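Local coordinates for protein neuraminidase (Influenza A virus, PDB 4GDI) that is a tetrameric beta-propeller related to viral sialidases, which cleave terminal sialic acid from glycoconjugates, but whose putative active site has diverged, at residues A[14-19]-A[332-337]; A[322-327]-A[338-343]. All coordinates share one frame; numbering follows the deposited sequence.

Near the N terminus, residues 14-19 run into strand 20-25. More than three hundred residues later they meet 332-337 in contact 1, which closes most of the chain into one large loop. Contact 2 is local: 322-327 starts on the last residues of strand 317-324 and runs into a loop through 332-337, and 338-343 returns as the neighbouring antiparallel strand. The contacts therefore cross, because 332-337 lies between the segments of contact 2. They also touch, Q335 and R336 against P326 and I337 against F323. Strand 20-25 completes a four-stranded propeller sheet with the C-terminal strands 352-362, 338-346 and 317-324, and contact 1 ties the segment just before it to the loop joining 317-324 and 338-346.

Contact 1: A[14-19]-A[332-337]; sequences QMCEVK and SGCQRI. With NO3 (nitrate ion), chain V.
The carbonyl oxygen of Q14 takes a nearly straight hydrogen bond from Q335 N (2.7 Å), which lies in the carbonyl plane. This bond joins the N-terminal and C-terminal parts of the beta-propeller, at a single backbone bridge between M15 and Q335. Beyond M15, C16 N returns a bond to Q335 O (2.9 Å), from above the carbonyl plane. Next to this bridge the C16-C334 disulfide makes the link covalent. C334 SG sits between its backbone N and carbonyl carbon (chi1 53°), which carries the sulfur toward C16. S332 OG lies 3.4 Å from C16 SG and donates a hydrogen bond to C334 O. Beside the two backbone bonds, a water accepts from Q14 N and donates to G333 O. The apolar side is looser: V18 CG2 meets I337 CG2 at 4.0 Å, the side chains crossing at about a right angle. The R336 side chain starts away from 14-19, though its CG lies 3.9 Å from C16 SG. Its NE forms a salt bridge with D329 OD2, and V133 of a second subunit packs on it. A nitrate lies at the guanidinium edge, where R336 NH1 and NH2 both donate to NO3 O1 at 3.0 Å.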
# COMPACT_ATOMS: atom_id res chain seq x y z
N GLN A 14 23.33 -24.33 13.94
CA GLN A 14 24.68 -23.80 13.98
C GLN A 14 24.73 -22.51 13.18
O GLN A 14 23.97 -22.33 12.25
CB GLN A 14 25.67 -24.81 13.38
CG GLN A 14 25.73 -26.15 14.12
CD GLN A 14 26.29 -26.01 15.54
OE1 GLN A 14 27.05 -25.09 15.83
NE2 GLN A 14 25.89 -26.92 16.42
N MET A 15 25.63 -21.62 13.57
CA MET A 15 25.83 -20.39 12.83
C MET A 15 26.57 -20.68 11.54
O MET A 15 27.46 -21.52 11.52
CB MET A 15 26.65 -19.41 13.66
CG MET A 15 26.83 -18.06 12.94
SD MET A 15 27.54 -16.77 13.99
CE MET A 15 26.13 -16.46 15.08
N CYS A 16 26.21 -19.98 10.47
CA CYS A 16 26.94 -20.12 9.22
C CYS A 16 28.38 -19.68 9.42
O CYS A 16 28.66 -18.79 10.23
CB CYS A 16 26.28 -19.29 8.11
SG CYS A 16 24.58 -19.75 7.74
N GLU A 17 29.31 -20.30 8.71
CA GLU A 17 30.69 -19.82 8.71
C GLU A 17 30.69 -18.43 8.09
O GLU A 17 30.03 -18.21 7.06
CB GLU A 17 31.60 -20.73 7.90
CG GLU A 17 32.09 -21.96 8.63
CD GLU A 17 33.51 -22.33 8.23
OE1 GLU A 17 33.69 -22.85 7.11
OE2 GLU A 17 34.43 -22.07 9.03
N VAL A 18 31.40 -17.49 8.70
CA VAL A 18 31.48 -16.13 8.14
C VAL A 18 32.88 -15.79 7.66
O VAL A 18 33.81 -15.69 8.46
CB VAL A 18 31.04 -15.08 9.15
CG1 VAL A 18 31.26 -13.67 8.58
CG2 VAL A 18 29.60 -15.29 9.57
N LYS A 19 33.02 -15.60 6.35
CA LYS A 19 34.32 -15.27 5.75
C LYS A 19 34.24 -13.95 5.01
O LYS A 19 35.23 -13.49 4.45
CB LYS A 19 34.75 -16.38 4.79
CG LYS A 19 34.86 -17.74 5.46
CD LYS A 19 35.39 -18.81 4.52
CE LYS A 19 34.89 -20.19 4.94
NZ LYS A 19 35.75 -21.30 4.43
N SER A 332 19.32 -21.66 3.32
CA SER A 332 20.42 -21.86 4.27
C SER A 332 20.05 -22.90 5.33
O SER A 332 18.99 -22.84 5.95
CB SER A 332 20.79 -20.55 4.95
OG SER A 332 21.97 -20.73 5.71
N GLY A 333 20.94 -23.86 5.54
CA GLY A 333 20.76 -24.83 6.61
C GLY A 333 21.34 -24.33 7.92
O GLY A 333 21.05 -24.89 8.98
N CYS A 334 22.14 -23.27 7.85
CA CYS A 334 22.77 -22.71 9.04
C CYS A 334 22.18 -21.33 9.33
O CYS A 334 21.48 -20.75 8.50
CB CYS A 334 24.29 -22.62 8.84
SG CYS A 334 24.80 -21.74 7.33
N GLN A 335 22.45 -20.82 10.53
CA GLN A 335 21.85 -19.57 10.97
C GLN A 335 22.70 -18.38 10.50
O GLN A 335 23.89 -18.28 10.80
CB GLN A 335 21.69 -19.57 12.49
CG GLN A 335 21.16 -18.28 13.07
CD GLN A 335 19.78 -17.98 12.58
OE1 GLN A 335 18.86 -18.78 12.74
NE2 GLN A 335 19.61 -16.80 11.98
N ARG A 336 22.09 -17.48 9.75
CA ARG A 336 22.82 -16.31 9.27
C ARG A 336 22.88 -15.22 10.34
O ARG A 336 22.03 -15.14 11.23
CB ARG A 336 22.18 -15.75 7.99
CG ARG A 336 22.40 -16.62 6.75
CD ARG A 336 22.14 -15.83 5.47
NE ARG A 336 20.76 -15.34 5.38
CZ ARG A 336 20.41 -14.18 4.83
NH1 ARG A 336 21.33 -13.37 4.30
NH2 ARG A 336 19.13 -13.83 4.80
N ILE A 337 23.88 -14.35 10.21
CA ILE A 337 24.04 -13.22 11.12
C ILE A 337 24.26 -11.96 10.28
O ILE A 337 24.97 -11.99 9.27
CB ILE A 337 25.21 -13.43 12.13
CG1 ILE A 337 25.29 -12.28 13.14
CG2 ILE A 337 26.54 -13.59 11.42
CD1 ILE A 337 24.05 -12.13 14.00
N NO3 V . 19.20 -10.82 2.84
O1 NO3 V . 19.63 -10.94 4.17
O2 NO3 V . 18.98 -9.56 2.27
O3 NO3 V . 19.01 -11.95 2.07
O HOH W 1 22.53 -25.44 11.15

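Contact 2: A[322-327]-A[338-343]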
# COMPACT_ATOMS: atom_id res chain seq x y z
N GLY A 322 24.72 -2.64 15.14
CA GLY A 322 24.32 -3.76 15.99
C GLY A 322 23.77 -4.90 15.18
O GLY A 322 23.59 -4.79 13.97
N PHE A 323 23.48 -6.00 15.87
CA PHE A 323 23.08 -7.23 15.21
C PHE A 323 21.61 -7.27 14.83
O PHE A 323 20.77 -6.68 15.51
CB PHE A 323 23.30 -8.43 16.14
CG PHE A 323 24.73 -8.68 16.49
CD1 PHE A 323 25.62 -9.10 15.53
CD2 PHE A 323 25.15 -8.57 17.81
CE1 PHE A 323 26.93 -9.36 15.86
CE2 PHE A 323 26.45 -8.83 18.15
CZ PHE A 323 27.34 -9.24 17.17
N PHE A 324 21.32 -8.00 13.76
CA PHE A 324 19.98 -8.59 13.60
C PHE A 324 20.12 -9.95 12.93
O PHE A 324 21.14 -10.25 12.29
CB PHE A 324 19.02 -7.69 12.82
CG PHE A 324 19.31 -7.61 11.33
CD1 PHE A 324 20.20 -6.67 10.83
CD2 PHE A 324 18.62 -8.42 10.44
CE1 PHE A 324 20.42 -6.57 9.45
CE2 PHE A 324 18.85 -8.34 9.07
CZ PHE A 324 19.74 -7.40 8.57
N GLN A 325 19.11 -10.80 13.11
CA GLN A 325 19.16 -12.14 12.53
C GLN A 325 17.96 -12.39 11.63
O GLN A 325 16.82 -12.23 12.05
CB GLN A 325 19.20 -13.21 13.63
CG GLN A 325 20.49 -13.25 14.43
CD GLN A 325 20.43 -14.29 15.54
OE1 GLN A 325 19.69 -14.13 16.52
NE2 GLN A 325 21.18 -15.36 15.38
N PRO A 326 18.23 -12.78 10.38
CA PRO A 326 17.15 -13.24 9.50
C PRO A 326 16.49 -14.44 10.16
O PRO A 326 17.18 -15.24 10.78
CB PRO A 326 17.88 -13.69 8.23
CG PRO A 326 19.23 -13.04 8.29
CD PRO A 326 19.56 -12.88 9.75
N LYS A 327 15.17 -14.57 10.05
CA LYS A 327 14.49 -15.62 10.77
C LYS A 327 13.75 -16.60 9.88
O LYS A 327 13.27 -17.62 10.35
CB LYS A 327 13.54 -15.01 11.80
CG LYS A 327 14.28 -14.34 12.95
CD LYS A 327 13.37 -13.94 14.10
CE LYS A 327 14.20 -13.32 15.22
NZ LYS A 327 13.35 -12.70 16.25
N CYS A 338 23.62 -10.87 10.69
CA CYS A 338 23.73 -9.62 9.95
C CYS A 338 23.96 -8.50 10.93
O CYS A 338 23.80 -8.68 12.14
CB CYS A 338 22.44 -9.34 9.15
SG CYS A 338 21.89 -10.63 7.99
N PHE A 339 24.35 -7.33 10.43
CA PHE A 339 24.38 -6.18 11.30
C PHE A 339 23.80 -4.98 10.58
O PHE A 339 23.76 -4.94 9.35
CB PHE A 339 25.79 -5.90 11.84
CG PHE A 339 26.81 -5.52 10.78
CD1 PHE A 339 26.98 -4.20 10.41
CD2 PHE A 339 27.61 -6.49 10.19
CE1 PHE A 339 27.92 -3.86 9.45
CE2 PHE A 339 28.55 -6.15 9.23
CZ PHE A 339 28.71 -4.83 8.86
N TRP A 340 23.32 -4.01 11.36
CA TRP A 340 22.88 -2.75 10.80
C TRP A 340 23.92 -1.70 11.20
O TRP A 340 24.63 -1.85 12.21
CB TRP A 340 21.46 -2.38 11.29
CG TRP A 340 21.25 -2.48 12.80
CD1 TRP A 340 20.67 -3.50 13.48
CD2 TRP A 340 21.63 -1.50 13.79
NE1 TRP A 340 20.66 -3.24 14.83
CE2 TRP A 340 21.24 -2.01 15.04
CE3 TRP A 340 22.25 -0.25 13.74
CZ2 TRP A 340 21.46 -1.32 16.23
CZ3 TRP A 340 22.47 0.43 14.91
CH2 TRP A 340 22.08 -0.10 16.14
N LEU A 341 24.00 -0.63 10.41
CA LEU A 341 25.00 0.41 10.62
C LEU A 341 24.48 1.77 10.14
O LEU A 341 24.01 1.89 9.02
CB LEU A 341 26.27 0.03 9.86
CG LEU A 341 27.33 1.12 9.66
CD1 LEU A 341 28.00 1.44 10.96
CD2 LEU A 341 28.34 0.64 8.64
N GLU A 342 24.53 2.76 11.03
CA GLU A 342 24.16 4.13 10.70
C GLU A 342 25.23 4.72 9.79
O GLU A 342 26.43 4.68 10.11
CB GLU A 342 24.08 5.01 11.95
CG GLU A 342 22.80 4.84 12.77
CD GLU A 342 22.80 5.69 14.03
OE1 GLU A 342 23.90 6.13 14.44
OE2 GLU A 342 21.70 5.92 14.61
N ILE A 343 24.77 5.24 8.66
CA ILE A 343 25.60 6.02 7.75
C ILE A 343 25.13 7.47 7.91
O ILE A 343 23.94 7.76 7.77
CB ILE A 343 25.39 5.56 6.30
CG1 ILE A 343 25.77 4.08 6.13
CG2 ILE A 343 26.17 6.45 5.32
CD1 ILE A 343 27.20 3.77 6.47
O HOH W 2 18.54 -5.17 15.81
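G322 and W340 form an antiparallel hydrogen-bonded pair, with W340 N giving a short bond to G322 O (2.7 Å) and G322 N bonding back to W340 O. F323 and F339 follow as a non-hydrogen-bonded pair, then F324 and C338, hydrogen-bonded again. This is a two-strand ladder within a four-stranded antiparallel sheet of the propeller. The tight part is the face that carries F324, C338 and W340. The indole lies flat over the G322 backbone, with G322 N 3.4 Å above the ring plane, over its centre. G322 CA makes a CH-pi contact with the five-membered ring. A chi1 of 50° places W340 CG between its backbone N and carbonyl carbon, folding the ring back over the partner strand. F324 does the same from the other strand. C338 CB rests on one face of its ring, 3.4 Å from F324 CZ, and C338 SG stands oblique to that ring. P326 CG closes on the sulfur at 3.6 Å. Between the two segments the F323/F339 face makes fewer side-chain contacts: F323 turns a ring edge to C338 O, and F339 CB lies 3.3 Å from G322 O. F270 packs against both rings. On the W340 side, one water bridges the strands, accepting from W340 NE1 (3.0 Å) and donating to F323 O. Strand 44-48 covers F324 and W340 through V46. F323 meets Y203 of strand 200-205 edge-to-face. Strand 352-362 pairs with the other edge of 338-346, and its C360 forms a disulfide with C338.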